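Local coordinates for ABC-type branched-chain amino acid transport systems periplasmic component-like protein (Thermomonospora curvata, PDB 4N03) that probably binds fatty acids as the substrate-binding component of an ABC transporter, and holds palmitic acid here, at residues His82-Gln87 with Ser109-Ala114; Leu101-Phe106 with Met124-Ser129. All blocks are in the same frame, centred on the assembly; numbering follows the deposited sequence.

Contact 1 (His82-Gln87 with Ser109-Ala114); sequences HGYDPQ and SPMVSA. With PLM (palmitic acid), chain B.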
loop_
_atom_site.group_PDB
_atom_site.type_symbol
_atom_site.label_atom_id
_atom_site.label_comp_id
_atom_site.label_asym_id
_atom_site.label_seq_id
_atom_site.Cartn_x
_atom_site.Cartn_y
_atom_site.Cartn_z
ATOM N N HIS A 82 15.430 -3.338 1.954
ATOM C CA HIS A 82 16.015 -2.019 1.830
ATOM C C HIS A 82 15.911 -1.188 3.088
ATOM O O HIS A 82 16.447 -0.072 3.113
ATOM C CB HIS A 82 15.459 -1.249 0.624
ATOM C CG HIS A 82 13.988 -1.087 0.601
ATOM N ND1 HIS A 82 13.264 -0.516 1.633
ATOM C CD2 HIS A 82 13.101 -1.340 -0.397
ATOM C CE1 HIS A 82 12.000 -0.432 1.263
ATOM N NE2 HIS A 82 11.873 -0.940 0.053
ATOM N N GLY A 83 15.212 -1.659 4.125
ATOM C CA GLY A 83 15.166 -0.991 5.409
ATOM C C GLY A 83 14.438 0.351 5.380
ATOM O O GLY A 83 14.588 1.193 6.260
ATOM N N TYR A 84 13.590 0.556 4.382
ATOM C CA TYR A 84 12.949 1.859 4.112
ATOM C C TYR A 84 13.996 2.961 3.885
ATOM O O TYR A 84 13.868 4.046 4.417
ATOM C CB TYR A 84 11.890 2.230 5.175
ATOM C CG TYR A 84 10.826 3.177 4.661
ATOM C CD1 TYR A 84 9.902 2.765 3.751
ATOM C CD2 TYR A 84 10.722 4.464 5.145
ATOM C CE1 TYR A 84 8.936 3.621 3.243
ATOM C CE2 TYR A 84 9.727 5.326 4.683
ATOM C CZ TYR A 84 8.843 4.889 3.735
ATOM O OH TYR A 84 7.879 5.768 3.279
ATOM N N ASP A 85 14.952 2.633 3.024
ATOM C CA ASP A 85 15.980 3.576 2.588
ATOM C C ASP A 85 16.139 3.546 1.059
ATOM O O ASP A 85 16.318 2.485 0.444
ATOM C CB ASP A 85 17.338 3.216 3.168
ATOM C CG ASP A 85 18.407 4.172 2.665
ATOM O OD1 ASP A 85 18.363 5.345 3.083
ATOM O OD2 ASP A 85 19.207 3.784 1.839
ATOM N N PRO A 86 15.962 4.719 0.379
ATOM C CA PRO A 86 16.009 4.735 -1.095
ATOM C C PRO A 86 17.347 4.369 -1.745
ATOM O O PRO A 86 17.363 3.624 -2.731
ATOM C CB PRO A 86 15.591 6.154 -1.467
ATOM C CG PRO A 86 15.184 6.836 -0.233
ATOM C CD PRO A 86 15.504 5.964 0.975
ATOM N N GLN A 87 18.469 4.763 -1.150
ATOM C CA GLN A 87 19.753 4.373 -1.707
ATOM C C GLN A 87 19.945 2.854 -1.659
ATOM O O GLN A 87 20.434 2.237 -2.596
ATOM C CB GLN A 87 20.871 5.037 -0.970
ATOM C CG GLN A 87 22.211 4.833 -1.674
ATOM C CD GLN A 87 23.349 5.751 -1.197
ATOM O OE1 GLN A 87 24.539 5.405 -1.327
ATOM N NE2 GLN A 87 23.000 6.938 -0.699
ATOM N N SER A 109 7.266 4.513 -1.360
ATOM C CA SER A 109 7.184 5.476 -2.445
ATOM C C SER A 109 8.549 6.036 -2.848
ATOM O O SER A 109 8.886 5.993 -4.048
ATOM C CB SER A 109 6.156 6.581 -2.166
ATOM O OG SER A 109 4.858 6.039 -2.063
ATOM N N PRO A 110 9.339 6.542 -1.913
ATOM C CA PRO A 110 10.635 7.083 -2.363
ATOM C C PRO A 110 11.569 6.046 -2.932
ATOM O O PRO A 110 12.427 6.342 -3.772
ATOM C CB PRO A 110 11.197 7.738 -1.119
ATOM C CG PRO A 110 10.015 8.022 -0.248
ATOM C CD PRO A 110 9.091 6.849 -0.493
HETATM N N MSE A 111 11.448 4.792 -2.467
HETATM C CA MSE A 111 12.285 3.728 -2.938
HETATM C C MSE A 111 11.999 3.407 -4.405
HETATM O O MSE A 111 12.917 3.306 -5.211
HETATM C CB MSE A 111 12.131 2.448 -2.085
HETATM C CG MSE A 111 12.675 2.615 -0.664
HETATM SE SE MSE A 111 11.179 3.165 0.543
HETATM C CE MSE A 111 12.089 4.704 1.400
ATOM N N VAL A 112 10.729 3.264 -4.765
ATOM C CA VAL A 112 10.394 2.989 -6.146
ATOM C C VAL A 112 10.681 4.256 -7.017
ATOM O O VAL A 112 11.172 4.091 -8.122
ATOM C CB VAL A 112 8.944 2.531 -6.320
ATOM C CG1 VAL A 112 8.691 2.137 -7.763
ATOM C CG2 VAL A 112 8.645 1.337 -5.462
ATOM N N SER A 113 10.438 5.447 -6.502
ATOM C CA SER A 113 10.766 6.685 -7.263
ATOM C C SER A 113 12.208 6.691 -7.661
ATOM O O SER A 113 12.529 7.147 -8.783
ATOM C CB SER A 113 10.434 7.957 -6.444
ATOM O OG SER A 113 9.076 8.142 -6.520
ATOM N N ALA A 114 13.100 6.232 -6.782
ATOM C CA ALA A 114 14.528 6.300 -7.047
ATOM C C ALA A 114 14.947 5.409 -8.207
ATOM O O ALA A 114 16.001 5.628 -8.800
ATOM C CB ALA A 114 15.322 5.966 -5.818
HETATM C C1 PLM B . 5.160 4.798 1.332
HETATM O O1 PLM B . 4.367 4.939 0.365
HETATM O O2 PLM B . 6.383 5.056 1.293
HETATM C C2 PLM B . 4.648 4.111 2.577
HETATM C C3 PLM B . 4.695 2.545 2.307
HETATM C C4 PLM B . 4.008 1.735 3.382
HETATM C C5 PLM B . 4.112 0.267 3.155
HETATM C C6 PLM B . 3.368 -0.681 4.121
HETATM C C7 PLM B . 1.976 -0.995 3.587
HETATM C C8 PLM B . 1.072 -1.753 4.519
HETATM C C9 PLM B . -0.181 -2.330 3.886
HETATM C CA PLM B . -1.417 -1.401 3.910
HETATM C CB PLM B . -2.511 -2.023 2.953
HETATM C CC PLM B . -3.013 -0.978 1.913
HETATM C CD PLM B . -3.627 -1.581 0.667
HETATM C CE PLM B . -4.103 -0.610 -0.406
HETATM C CF PLM B . -4.093 -1.280 -1.788
HETATM C CG PLM B . -5.344 -2.076 -2.116
#
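Carboxylate oxygen O2 of the palmitic acid is gripped from both segments. Tyr84 OH donates to O2 at 2.6 Å. Ser109 N donates to the same O2 at 2.8 Å, nearly straight at 170°. O2 lies at the edge of the Tyr84 ring, in its plane. The other oxygen, O1, accepts a bond from Ser109 OG at 2.7 Å. The backbone N-H comes from the first turn of helix 109-122, so the positive end of the helix dipole would probably favour a charged carboxylate. Tyr148 also binds the ligand through its hydroxyl.

Behind the headgroup, selenomethionine Met111 fills the angle between two rings. Its CG sits over one face of the His82 imidazole, 3.7 Å from the ring centroid. Its chain then bends at chi2 (94°) and chi3, which carries CE over the face of Tyr84, 3.7 Å from that centroid. SE lies obliquely to the Tyr84 ring in a Met-aromatic contact. CE also meets Pro86 CD at 3.7 Å, and Pro86 also touches Pro110 and Ala114.

The His82 ring is held in its place by bonds at two nitrogens. ND1 accepts from Tyr84 N at 3.0 Å, in the ring plane, and NE2 is hydrogen-bonded to Leu107 O. The contact thus joins the turn after strand 74-81 and the start of helix 86-96 to the first turns of helix 109-122, with Phe106 of strand 103-107 packed against His82 and Met111.

Contact 2 (Leu101-Phe106 with Met124-Ser129); sequences LAIPHF and MFTIPS
Segments 101-106 and 124-129 run parallel, their end-to-end directions 28° apart. Ile103 pairs with Thr126, and its N and O both bond across. Ile103 N donates to Phe125 O at 2.9 Å, almost straight at 176°, and Ile127 N donates to Ile103 O at 2.9 Å. The register then slips by one residue at a beta bulge, where the chain turns a corner at Pro104. Beyond it Phe106 pairs with Pro128. Phe106 N reaches Ile127 O at 3.3 Å and Ser129 N reaches Phe106 O at 3.0 Å. Both donors stand above the plane of the carbonyl they approach.

Water 1 extends the pairing by linking Leu101 O to Phe125 N. Selenomethionine Met124, with CG anti to the backbone N and a bend at chi2 (71°), brings SE to 3.6 Å from Ala102 CA. Its CG packs against CG1 and CD1 of Ile103, the side chains crossing at about a right angle. On the face with Ile103, Thr126 CG2 meets Phe106 CB at 4.0 Å, the side chains crossing at a slant. Thr126 OG1 is bonded back to Met124 O. The His105 ring has Ser129 CB at its edge, in plane. Water 2 binds His105 ND1 and donates to Ile127 O. His105 NE2 is hydrogen-bonded to Thr40 OG1, and Ser129 OG to Asn313 ND2.

Helix 109-122 packs on Phe106 and Thr126, while helix 47-66 lies against Pro104 and His105. This is the beta-alpha-beta unit of a parallel sheet, as in periplasmic binding proteins, with backbone Ser129 O against the palmitic acid chain at the strand's C-terminal end.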
loop_
_atom_site.group_PDB
_atom_site.type_symbol
_atom_site.label_atom_id
_atom_site.label_comp_id
_atom_site.label_asym_id
_atom_site.label_seq_id
_atom_site.Cartn_x
_atom_site.Cartn_y
_atom_site.Cartn_z
ATOM N N LEU A 101 12.404 -11.642 -13.491
ATOM C CA LEU A 101 11.547 -11.230 -14.573
ATOM C C LEU A 101 10.763 -9.966 -14.248
ATOM O O LEU A 101 10.587 -9.109 -15.156
ATOM C CB LEU A 101 10.563 -12.374 -14.911
ATOM C CG LEU A 101 9.586 -12.043 -16.059
ATOM C CD1 LEU A 101 10.254 -11.846 -17.387
ATOM C CD2 LEU A 101 8.582 -13.184 -16.175
ATOM N N ALA A 102 10.276 -9.876 -13.028
ATOM C CA ALA A 102 9.381 -8.828 -12.554
ATOM C C ALA A 102 9.627 -8.667 -11.058
ATOM O O ALA A 102 10.248 -9.538 -10.425
ATOM C CB ALA A 102 7.938 -9.220 -12.822
ATOM N N ILE A 103 9.094 -7.574 -10.512
ATOM C CA ILE A 103 9.184 -7.222 -9.080
ATOM C C ILE A 103 7.771 -7.040 -8.569
ATOM O O ILE A 103 7.212 -5.935 -8.601
ATOM C CB ILE A 103 10.045 -5.997 -8.830
ATOM C CG1 ILE A 103 11.462 -6.280 -9.306
ATOM C CG2 ILE A 103 10.009 -5.666 -7.362
ATOM C CD1 ILE A 103 12.385 -5.074 -9.172
ATOM N N PRO A 104 7.146 -8.134 -8.073
ATOM C CA PRO A 104 5.766 -8.038 -7.613
ATOM C C PRO A 104 5.523 -7.475 -6.244
ATOM O O PRO A 104 4.396 -7.342 -5.828
ATOM C CB PRO A 104 5.285 -9.475 -7.669
ATOM C CG PRO A 104 6.515 -10.282 -7.389
ATOM C CD PRO A 104 7.558 -9.552 -8.196
ATOM N N HIS A 105 6.599 -7.131 -5.536
ATOM C CA HIS A 105 6.481 -6.337 -4.315
ATOM C C HIS A 105 7.699 -5.468 -4.188
ATOM O O HIS A 105 8.812 -5.951 -4.067
ATOM C CB HIS A 105 6.320 -7.228 -3.065
ATOM C CG HIS A 105 6.377 -6.457 -1.783
ATOM N ND1 HIS A 105 5.638 -5.322 -1.560
ATOM C CD2 HIS A 105 7.098 -6.654 -0.656
ATOM C CE1 HIS A 105 5.936 -4.844 -0.366
ATOM N NE2 HIS A 105 6.804 -5.638 0.216
ATOM N N PHE A 106 7.493 -4.143 -4.228
ATOM C CA PHE A 106 8.543 -3.159 -4.000
ATOM C C PHE A 106 7.938 -2.153 -3.006
ATOM O O PHE A 106 7.054 -1.352 -3.370
ATOM C CB PHE A 106 8.902 -2.488 -5.306
ATOM C CG PHE A 106 10.302 -1.926 -5.328
ATOM C CD1 PHE A 106 10.845 -1.261 -4.233
ATOM C CD2 PHE A 106 11.054 -2.017 -6.459
ATOM C CE1 PHE A 106 12.137 -0.765 -4.285
ATOM C CE2 PHE A 106 12.350 -1.543 -6.505
ATOM C CZ PHE A 106 12.896 -0.897 -5.416
HETATM N N MSE A 124 10.515 -3.307 -16.502
HETATM C CA MSE A 124 10.334 -4.176 -15.325
HETATM C C MSE A 124 8.961 -3.986 -14.750
HETATM O O MSE A 124 8.685 -2.964 -14.133
HETATM C CB MSE A 124 11.387 -3.778 -14.281
HETATM C CG MSE A 124 11.359 -4.681 -13.019
HETATM SE SE MSE A 124 12.007 -6.470 -13.366
HETATM C CE MSE A 124 13.909 -6.020 -13.011
ATOM N N PHE A 125 8.095 -5.000 -14.881
ATOM C CA PHE A 125 6.799 -4.930 -14.244
ATOM C C PHE A 125 6.968 -4.899 -12.763
ATOM O O PHE A 125 7.566 -5.827 -12.195
ATOM C CB PHE A 125 5.930 -6.135 -14.689
ATOM C CG PHE A 125 4.552 -6.189 -14.101
ATOM C CD1 PHE A 125 3.828 -5.040 -13.807
ATOM C CD2 PHE A 125 3.954 -7.429 -13.830
ATOM C CE1 PHE A 125 2.564 -5.114 -13.265
ATOM C CE2 PHE A 125 2.669 -7.466 -13.328
ATOM C CZ PHE A 125 1.982 -6.335 -13.012
ATOM N N THR A 126 6.494 -3.862 -12.096
ATOM C CA THR A 126 6.691 -3.587 -10.705
ATOM C C THR A 126 5.360 -3.309 -10.060
ATOM O O THR A 126 4.628 -2.438 -10.564
ATOM C CB THR A 126 7.661 -2.401 -10.556
ATOM O OG1 THR A 126 8.889 -2.672 -11.213
ATOM C CG2 THR A 126 7.939 -2.113 -9.134
ATOM N N ILE A 127 5.067 -3.985 -8.936
ATOM C CA ILE A 127 3.882 -3.733 -8.179
ATOM C C ILE A 127 4.273 -3.185 -6.831
ATOM O O ILE A 127 4.674 -3.945 -5.907
ATOM C CB ILE A 127 2.990 -4.979 -7.990
ATOM C CG1 ILE A 127 2.715 -5.686 -9.298
ATOM C CG2 ILE A 127 1.710 -4.618 -7.243
ATOM C CD1 ILE A 127 2.056 -7.051 -9.161
ATOM N N PRO A 128 4.248 -1.861 -6.672
ATOM C CA PRO A 128 4.631 -1.298 -5.366
ATOM C C PRO A 128 3.616 -1.537 -4.254
ATOM O O PRO A 128 2.436 -1.705 -4.493
ATOM C CB PRO A 128 4.696 0.216 -5.654
ATOM C CG PRO A 128 4.733 0.352 -7.127
ATOM C CD PRO A 128 3.950 -0.796 -7.637
ATOM N N SER A 129 4.121 -1.574 -3.029
ATOM C CA SER A 129 3.290 -1.246 -1.819
ATOM C C SER A 129 3.656 0.195 -1.450
ATOM O O SER A 129 4.536 0.520 -0.659
ATOM C CB SER A 129 3.516 -2.224 -0.683
ATOM O OG SER A 129 3.148 -3.523 -1.051
HETATM O O HOH W 1 8.454 -7.599 -15.741
HETATM O O HOH W 2 3.413 -4.886 -3.525
#

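Overall arrangement
Contacts 1 and 2 have centres about 13 Å apart and interlock along the chain, in the order 82-87, 101-106, 109-114, 124-129. Helix 86-96 leads into strand 103-107, which leads into helix 109-122 and then edge strand 126-129. Contact 2 lies in the four-stranded parallel sheet, and contact 1 in the loop after strand 74-81 and at the N-terminal ends of helices 86-96 and 109-122. Phe106 joins the two contacts: its ring touches His82, Met111 and Val112, with Val112 CG2 3.6 Å from Phe106 CD1. Val112 also reaches Pro128. Both contacts border the palmitic acid, contact 1 at its carboxylate and contact 2 through the backbone of Ser129, so the sheet and its helices supply part of the ligand site.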